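Local atomic coordinates of putative C39-like peptidase (Bacillus anthracis, PDB entry 3ERV), a protein that is of unknown function but, judging from its family, is probably a papain-like cysteine peptidase related to the bacteriocin-processing C39 enzymes. Residues A62-I75 / V107-L120. Numbering follows the deposited sequence.
Sequences AGITVDKMKLANEI and VYHGPLFQLAKKYL
Leu115 projects from helix 109-119 into the last turn of helix 68-74, a buried position where the two methyls of leucine serve different neighbours: CD1 packs on Glu74 CB at 3.7 Å, while CD2 lies against Ile75 CB and the carbonyl of Leu71. In Ile75, just past its helix, CG1 anti to the backbone N (chi1 -173°) starts the branch toward the partner helix, and chi2 of 80° turns CD1 onto Pro111 O and Leu112, near Val107. Leu71 CD2 bridges Leu115 CG and Tyr119 CE2, the latter at 3.6 Å. Leu120 divides its methyls, CD1 toward Ala62 CB and CD2 toward Ile64 CD1. Tyrosine suits the border: Tyr119 CD1 meets Ile64 CG2 at 3.5 Å and Val66 CG2 approaches the ring obliquely, while the hydroxyl reaches the polar edge. There Tyr119 OH accepts from Lys70 NZ (2.7 Å) and donates to Glu74 OE1 in a very short bond (2.5 Å), with the carboxylate oxygen in the ring plane. Long side chains bring these charges together: Glu74 OE2 forms salt bridges with Lys70 NZ (3.1 Å) and Lys118 NZ (3.4 Å), both weak as hydrogen bonds, probably offsetting the lysines' closeness. The helices, 123° apart in direction, both lean on helix 50-61, through Leu71 on Ala56 and Leu115 on Leu55, while Ala116 and Leu120 rest on strand 220-223.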
ATOM      1  N   ALA A  62       2.509  12.991  -7.833  1.00 44.23           N
ATOM      2  CA  ALA A  62       3.781  13.662  -7.559  1.00 44.09           C
ATOM      3  C   ALA A  62       4.467  14.221  -8.827  1.00 45.18           C
ATOM      4  O   ALA A  62       5.490  14.880  -8.718  1.00 45.98           O
ATOM      5  CB  ALA A  62       4.714  12.726  -6.806  1.00 43.02           C
ATOM      6  N   GLY A  63       3.920  13.960 -10.024  1.00 44.31           N
ATOM      7  CA  GLY A  63       4.514  14.508 -11.220  1.00 43.50           C
ATOM      8  C   GLY A  63       5.290  13.523 -12.089  1.00 43.96           C
ATOM      9  O   GLY A  63       5.861  13.907 -13.108  1.00 42.34           O
ATOM     10  N   ILE A  64       5.309  12.241 -11.712  1.00 44.07           N
ATOM     11  CA  ILE A  64       6.081  11.255 -12.481  1.00 43.50           C
ATOM     12  C   ILE A  64       5.203  10.609 -13.562  1.00 43.93           C
ATOM     13  O   ILE A  64       4.063  10.203 -13.265  1.00 43.45           O
ATOM     14  CB  ILE A  64       6.650  10.131 -11.558  1.00 43.97           C
ATOM     15  CG1 ILE A  64       7.399  10.743 -10.359  1.00 43.71           C
ATOM     16  CG2 ILE A  64       7.489   9.100 -12.405  1.00 43.01           C
ATOM     17  CD1 ILE A  64       8.623  11.589 -10.755  1.00 44.89           C
ATOM     18  N   THR A  65       5.720  10.502 -14.790  1.00 42.78           N
ATOM     19  CA  THR A  65       5.058   9.697 -15.814  1.00 43.59           C
ATOM     20  C   THR A  65       5.376   8.206 -15.548  1.00 44.27           C
ATOM     21  O   THR A  65       6.512   7.771 -15.669  1.00 44.32           O
ATOM     22  CB  THR A  65       5.560  10.069 -17.234  1.00 43.50           C
ATOM     23  OG1 THR A  65       5.254  11.441 -17.478  1.00 42.57           O
ATOM     24  CG2 THR A  65       4.905   9.159 -18.374  1.00 42.91           C
ATOM     25  N   VAL A  66       4.384   7.424 -15.174  1.00 44.89           N
ATOM     26  CA  VAL A  66       4.645   6.021 -14.927  1.00 45.44           C
ATOM     27  C   VAL A  66       3.304   5.288 -14.903  1.00 46.34           C
ATOM     28  O   VAL A  66       2.272   5.904 -14.653  1.00 46.85           O
ATOM     29  CB  VAL A  66       5.444   5.817 -13.593  1.00 45.38           C
ATOM     30  CG1 VAL A  66       4.587   6.219 -12.352  1.00 43.47           C
ATOM     31  CG2 VAL A  66       6.000   4.346 -13.502  1.00 45.77           C
ATOM     32  N   ASP A  67       3.292   4.014 -15.241  1.00 46.54           N
ATOM     33  CA  ASP A  67       2.050   3.271 -15.130  1.00 48.22           C
ATOM     34  C   ASP A  67       2.265   2.025 -14.272  1.00 47.41           C
ATOM     35  O   ASP A  67       3.402   1.643 -13.995  1.00 47.11           O
ATOM     36  CB  ASP A  67       1.504   2.886 -16.494  1.00 48.93           C
ATOM     37  CG  ASP A  67       2.412   1.944 -17.217  1.00 53.35           C
ATOM     38  OD1 ASP A  67       2.460   0.746 -16.936  1.00 56.05           O
ATOM     39  OD2 ASP A  67       3.115   2.408 -18.101  1.00 63.68           O
ATOM     40  N   LYS A  68       1.162   1.409 -13.864  1.00 46.98           N
ATOM     41  CA  LYS A  68       1.189   0.244 -13.014  1.00 45.99           C
ATOM     42  C   LYS A  68       1.953  -0.960 -13.605  1.00 44.68           C
ATOM     43  O   LYS A  68       2.483  -1.757 -12.840  1.00 45.28           O
ATOM     44  CB  LYS A  68      -0.236  -0.171 -12.658  1.00 46.58           C
ATOM     45  CG  LYS A  68      -0.973  -0.904 -13.793  1.00 43.61           C
ATOM     46  CD  LYS A  68      -2.514  -0.923 -13.518  1.00 42.93           C
ATOM     47  CE  LYS A  68      -3.196  -1.884 -14.472  1.00 40.66           C
ATOM     48  NZ  LYS A  68      -4.631  -1.594 -14.676  1.00 45.03           N
ATOM     49  N   MET A  69       1.984  -1.113 -14.935  1.00 43.20           N
ATOM     50  CA  MET A  69       2.676  -2.242 -15.560  1.00 41.95           C
ATOM     51  C   MET A  69       4.196  -2.113 -15.435  1.00 41.94           C
ATOM     52  O   MET A  69       4.927  -3.101 -15.240  1.00 41.33           O
ATOM     53  CB  MET A  69       2.276  -2.395 -17.055  1.00 41.43           C
ATOM     54  CG  MET A  69       0.712  -2.555 -17.307  1.00 42.63           C
ATOM     55  SD  MET A  69       0.089  -3.995 -16.416  1.00 36.91           S
ATOM     56  CE  MET A  69       1.248  -5.251 -17.037  1.00 41.31           C
ATOM     57  N   LYS A  70       4.701  -0.895 -15.570  1.00 40.73           N
ATOM     58  CA  LYS A  70       6.139  -0.701 -15.404  1.00 41.32           C
ATOM     59  C   LYS A  70       6.525  -0.973 -13.949  1.00 39.44           C
ATOM     60  O   LYS A  70       7.526  -1.606 -13.657  1.00 38.43           O
ATOM     61  CB  LYS A  70       6.549   0.725 -15.835  1.00 41.76           C
ATOM     62  CG  LYS A  70       8.058   0.984 -15.724  1.00 45.84           C
ATOM     63  CD  LYS A  70       8.550   1.778 -16.978  1.00 55.62           C
ATOM     64  CE  LYS A  70      10.038   2.173 -16.938  1.00 57.71           C
ATOM     65  NZ  LYS A  70      10.346   3.155 -15.850  1.00 60.80           N
ATOM     66  N   LEU A  71       5.700  -0.514 -13.021  1.00 39.42           N
ATOM     67  CA  LEU A  71       5.995  -0.706 -11.606  1.00 39.69           C
ATOM     68  C   LEU A  71       5.901  -2.193 -11.227  1.00 39.77           C
ATOM     69  O   LEU A  71       6.673  -2.694 -10.358  1.00 38.17           O
ATOM     70  CB  LEU A  71       5.042   0.131 -10.719  1.00 39.53           C
ATOM     71  CG  LEU A  71       5.210   1.652 -10.922  1.00 41.89           C
ATOM     72  CD1 LEU A  71       4.220   2.372 -10.024  1.00 42.06           C
ATOM     73  CD2 LEU A  71       6.646   2.112 -10.588  1.00 39.47           C
ATOM     74  N   ALA A  72       4.941  -2.876 -11.858  1.00 38.81           N
ATOM     75  CA  ALA A  72       4.778  -4.308 -11.629  1.00 38.30           C
ATOM     76  C   ALA A  72       6.006  -5.102 -12.103  1.00 39.05           C
ATOM     77  O   ALA A  72       6.357  -6.127 -11.508  1.00 40.42           O
ATOM     78  CB  ALA A  72       3.549  -4.816 -12.303  1.00 37.55           C
ATOM     79  N   ASN A  73       6.655  -4.657 -13.176  1.00 38.93           N
ATOM     80  CA  ASN A  73       7.836  -5.348 -13.598  1.00 39.07           C
ATOM     81  C   ASN A  73       9.032  -4.984 -12.721  1.00 39.78           C
ATOM     82  O   ASN A  73       9.920  -5.803 -12.508  1.00 39.77           O
ATOM     83  CB  ASN A  73       8.137  -5.057 -15.069  1.00 39.86           C
ATOM     84  CG  ASN A  73       9.307  -5.857 -15.563  1.00 42.04           C
ATOM     85  OD1 ASN A  73      10.229  -5.322 -16.128  1.00 45.89           O
ATOM     86  ND2 ASN A  73       9.273  -7.162 -15.322  1.00 46.38           N
ATOM     87  N   GLU A  74       9.058  -3.750 -12.222  1.00 39.44           N
ATOM     88  CA  GLU A  74      10.223  -3.230 -11.497  1.00 40.59           C
ATOM     89  C   GLU A  74      10.314  -3.574 -10.023  1.00 40.42           C
ATOM     90  O   GLU A  74      11.391  -3.554  -9.459  1.00 39.06           O
ATOM     91  CB  GLU A  74      10.352  -1.711 -11.713  1.00 41.13           C
ATOM     92  CG  GLU A  74      10.811  -1.388 -13.170  1.00 44.33           C
ATOM     93  CD  GLU A  74      10.739   0.112 -13.472  1.00 53.67           C
ATOM     94  OE1 GLU A  74      10.165   0.869 -12.647  1.00 52.29           O
ATOM     95  OE2 GLU A  74      11.257   0.537 -14.545  1.00 59.71           O
ATOM     96  N   ILE A  75       9.176  -3.849  -9.393  1.00 40.01           N
ATOM     97  CA  ILE A  75       9.162  -4.197  -8.003  1.00 40.92           C
ATOM     98  C   ILE A  75      10.043  -5.415  -7.793  1.00 41.52           C
ATOM     99  O   ILE A  75      10.026  -6.348  -8.585  1.00 40.86           O
ATOM    100  CB  ILE A  75       7.729  -4.443  -7.447  1.00 41.52           C
ATOM    101  CG1 ILE A  75       7.797  -4.643  -5.938  1.00 42.59           C
ATOM    102  CG2 ILE A  75       7.102  -5.666  -8.058  1.00 40.57           C
ATOM    103  CD1 ILE A  75       7.899  -3.416  -5.154  1.00 41.45           C
ATOM    104  N   VAL A 107       3.493  -7.326  -1.186  1.00 43.66           N
ATOM    105  CA  VAL A 107       4.808  -6.792  -0.883  1.00 44.01           C
ATOM    106  C   VAL A 107       4.592  -5.768   0.217  1.00 44.75           C
ATOM    107  O   VAL A 107       3.553  -5.109   0.261  1.00 46.91           O
ATOM    108  CB  VAL A 107       5.479  -6.148  -2.139  1.00 43.21           C
ATOM    109  CG1 VAL A 107       4.626  -4.975  -2.636  1.00 44.77           C
ATOM    110  CG2 VAL A 107       6.885  -5.655  -1.798  1.00 41.75           C
ATOM    111  N   TYR A 108       5.549  -5.649   1.127  1.00 45.01           N
ATOM    112  CA  TYR A 108       5.394  -4.744   2.251  1.00 45.14           C
ATOM    113  C   TYR A 108       6.154  -3.431   1.992  1.00 45.52           C
ATOM    114  O   TYR A 108       6.660  -3.191   0.904  1.00 44.38           O
ATOM    115  CB  TYR A 108       5.806  -5.435   3.559  1.00 45.54           C
ATOM    116  CG  TYR A 108       4.741  -6.373   4.130  1.00 46.26           C
ATOM    117  CD1 TYR A 108       3.486  -6.480   3.513  1.00 45.53           C
ATOM    118  CD2 TYR A 108       4.966  -7.125   5.320  1.00 48.09           C
ATOM    119  CE1 TYR A 108       2.492  -7.309   4.016  1.00 44.29           C
ATOM    120  CE2 TYR A 108       3.959  -7.965   5.846  1.00 46.05           C
ATOM    121  CZ  TYR A 108       2.710  -8.042   5.179  1.00 46.25           C
ATOM    122  OH  TYR A 108       1.660  -8.855   5.636  1.00 49.03           O
ATOM    123  N   HIS A 109       6.228  -2.577   3.002  1.00 45.93           N
ATOM    124  CA  HIS A 109       6.697  -1.234   2.815  1.00 45.97           C
ATOM    125  C   HIS A 109       8.177  -1.109   2.345  1.00 46.14           C
ATOM    126  O   HIS A 109       8.503  -0.206   1.588  1.00 45.55           O
ATOM    127  CB  HIS A 109       6.460  -0.427   4.103  1.00 46.45           C
ATOM    128  CG  HIS A 109       7.403  -0.785   5.211  1.00 45.56           C
ATOM    129  ND1 HIS A 109       8.578  -0.093   5.436  1.00 48.08           N
ATOM    130  CD2 HIS A 109       7.368  -1.780   6.130  1.00 45.70           C
ATOM    131  CE1 HIS A 109       9.223  -0.643   6.459  1.00 48.04           C
ATOM    132  NE2 HIS A 109       8.505  -1.665   6.899  1.00 49.95           N
ATOM    133  N   GLY A 110       9.074  -1.992   2.780  1.00 46.38           N
ATOM    134  CA  GLY A 110      10.508  -1.806   2.428  1.00 46.00           C
ATOM    135  C   GLY A 110      10.775  -1.763   0.917  1.00 45.99           C
ATOM    136  O   GLY A 110      11.247  -0.746   0.341  1.00 46.65           O
ATOM    137  N   PRO A 111      10.492  -2.873   0.244  1.00 45.23           N
ATOM    138  CA  PRO A 111      10.683  -3.026  -1.205  1.00 44.76           C
ATOM    139  C   PRO A 111       9.801  -2.010  -1.929  1.00 45.63           C
ATOM    140  O   PRO A 111      10.181  -1.430  -2.937  1.00 43.55           O
ATOM    141  CB  PRO A 111      10.173  -4.472  -1.471  1.00 45.78           C
ATOM    142  CG  PRO A 111      10.258  -5.172  -0.074  1.00 43.93           C
ATOM    143  CD  PRO A 111       9.901  -4.061   0.876  1.00 44.35           C
ATOM    144  N   LEU A 112       8.609  -1.782  -1.395  1.00 45.81           N
ATOM    145  CA  LEU A 112       7.747  -0.837  -2.041  1.00 46.86           C
ATOM    146  C   LEU A 112       8.373   0.574  -1.986  1.00 46.51           C
ATOM    147  O   LEU A 112       8.303   1.318  -2.971  1.00 46.20           O
ATOM    148  CB  LEU A 112       6.351  -0.879  -1.427  1.00 45.97           C
ATOM    149  CG  LEU A 112       5.225  -0.232  -2.236  1.00 50.24           C
ATOM    150  CD1 LEU A 112       5.130  -0.733  -3.704  1.00 47.17           C
ATOM    151  CD2 LEU A 112       3.869  -0.444  -1.475  1.00 49.02           C
ATOM    152  N   PHE A 113       8.958   0.930  -0.836  1.00 46.31           N
ATOM    153  CA  PHE A 113       9.710   2.182  -0.685  1.00 46.29           C
ATOM    154  C   PHE A 113      10.922   2.283  -1.638  1.00 45.75           C
ATOM    155  O   PHE A 113      11.174   3.329  -2.247  1.00 45.97           O
ATOM    156  CB  PHE A 113      10.178   2.356   0.764  1.00 47.08           C
ATOM    157  CG  PHE A 113      11.011   3.610   0.993  1.00 49.96           C
ATOM    158  CD1 PHE A 113      10.454   4.883   0.816  1.00 51.64           C
ATOM    159  CD2 PHE A 113      12.346   3.516   1.365  1.00 54.92           C
ATOM    160  CE1 PHE A 113      11.181   6.033   1.040  1.00 49.94           C
ATOM    161  CE2 PHE A 113      13.107   4.685   1.580  1.00 56.27           C
ATOM    162  CZ  PHE A 113      12.509   5.950   1.409  1.00 53.31           C
ATOM    163  N   GLN A 114      11.665   1.202  -1.786  1.00 45.54           N
ATOM    164  CA  GLN A 114      12.775   1.231  -2.710  1.00 46.47           C
ATOM    165  C   GLN A 114      12.301   1.562  -4.121  1.00 45.37           C
ATOM    166  O   GLN A 114      12.987   2.271  -4.855  1.00 45.49           O
ATOM    167  CB  GLN A 114      13.538  -0.101  -2.725  1.00 46.22           C
ATOM    168  CG  GLN A 114      14.344  -0.324  -1.496  1.00 52.16           C
ATOM    169  CD  GLN A 114      15.212   0.895  -1.137  1.00 59.84           C
ATOM    170  OE1 GLN A 114      15.127   1.418  -0.020  1.00 62.89           O
ATOM    171  NE2 GLN A 114      16.032   1.363  -2.092  1.00 60.35           N
ATOM    172  N   LEU A 115      11.127   1.056  -4.501  1.00 44.14           N
ATOM    173  CA  LEU A 115      10.655   1.305  -5.845  1.00 44.09           C
ATOM    174  C   LEU A 115      10.298   2.783  -5.943  1.00 43.99           C
ATOM    175  O   LEU A 115      10.556   3.407  -6.971  1.00 44.29           O
ATOM    176  CB  LEU A 115       9.446   0.413  -6.203  1.00 43.35           C
ATOM    177  CG  LEU A 115       8.826   0.509  -7.619  1.00 44.59           C
ATOM    178  CD1 LEU A 115       9.904   0.489  -8.726  1.00 44.60           C
ATOM    179  CD2 LEU A 115       7.836  -0.626  -7.844  1.00 42.39           C
ATOM    180  N   ALA A 116       9.679   3.325  -4.886  1.00 43.44           N
ATOM    181  CA  ALA A 116       9.277   4.735  -4.906  1.00 45.57           C
ATOM    182  C   ALA A 116      10.508   5.644  -5.092  1.00 46.85           C
ATOM    183  O   ALA A 116      10.450   6.669  -5.799  1.00 46.70           O
ATOM    184  CB  ALA A 116       8.532   5.131  -3.589  1.00 43.44           C
ATOM    185  N   LYS A 117      11.589   5.278  -4.402  1.00 48.27           N
ATOM    186  CA  LYS A 117      12.865   6.013  -4.483  1.00 50.17           C
ATOM    187  C   LYS A 117      13.512   6.002  -5.868  1.00 49.46           C
ATOM    188  O   LYS A 117      14.210   6.931  -6.209  1.00 50.71           O
ATOM    189  CB  LYS A 117      13.865   5.420  -3.494  1.00 50.65           C
ATOM    190  CG  LYS A 117      13.538   5.662  -2.074  1.00 55.97           C
ATOM    191  CD  LYS A 117      14.809   6.160  -1.375  1.00 63.50           C
ATOM    192  CE  LYS A 117      14.808   7.664  -1.313  1.00 68.14           C
ATOM    193  NZ  LYS A 117      16.214   8.166  -1.083  1.00 71.39           N
ATOM    194  N   LYS A 118      13.280   4.954  -6.657  1.00 48.67           N
ATOM    195  CA  LYS A 118      13.775   4.918  -8.011  1.00 48.17           C
ATOM    196  C   LYS A 118      13.263   6.168  -8.741  1.00 48.00           C
ATOM    197  O   LYS A 118      13.980   6.801  -9.533  1.00 47.29           O
ATOM    198  CB  LYS A 118      13.294   3.657  -8.746  1.00 48.41           C
ATOM    199  CG  LYS A 118      13.932   3.482 -10.124  1.00 52.68           C
ATOM    200  CD  LYS A 118      13.264   2.401 -11.010  1.00 59.60           C
ATOM    201  CE  LYS A 118      13.813   2.435 -12.443  1.00 61.65           C
ATOM    202  NZ  LYS A 118      12.907   3.224 -13.346  1.00 66.91           N
ATOM    203  N   TYR A 119      12.015   6.526  -8.462  1.00 46.29           N
ATOM    204  CA  TYR A 119      11.366   7.597  -9.202  1.00 45.88           C
ATOM    205  C   TYR A 119      11.421   8.952  -8.469  1.00 45.27           C
ATOM    206  O   TYR A 119      11.341   9.993  -9.105  1.00 45.71           O
ATOM    207  CB  TYR A 119       9.902   7.222  -9.474  1.00 44.04           C
ATOM    208  CG  TYR A 119       9.790   6.164 -10.495  1.00 45.30           C
ATOM    209  CD1 TYR A 119       9.714   6.488 -11.849  1.00 44.32           C
ATOM    210  CD2 TYR A 119       9.825   4.815 -10.134  1.00 43.60           C
ATOM    211  CE1 TYR A 119       9.651   5.500 -12.778  1.00 46.62           C
ATOM    212  CE2 TYR A 119       9.756   3.836 -11.070  1.00 42.54           C
ATOM    213  CZ  TYR A 119       9.666   4.182 -12.371  1.00 44.60           C
ATOM    214  OH  TYR A 119       9.600   3.191 -13.293  1.00 48.28           O
ATOM    215  N   LEU A 120      11.519   8.918  -7.149  1.00 44.41           N
ATOM    216  CA  LEU A 120      11.622  10.131  -6.332  1.00 45.56           C
ATOM    217  C   LEU A 120      12.820  10.017  -5.342  1.00 46.36           C
ATOM    218  O   LEU A 120      12.633   9.964  -4.107  1.00 46.06           O
ATOM    219  CB  LEU A 120      10.321  10.342  -5.558  1.00 44.83           C
ATOM    220  CG  LEU A 120       9.027  10.589  -6.363  1.00 44.99           C
ATOM    221  CD1 LEU A 120       7.812  10.537  -5.397  1.00 44.40           C
ATOM    222  CD2 LEU A 120       9.076  11.915  -7.118  1.00 45.25           C
TER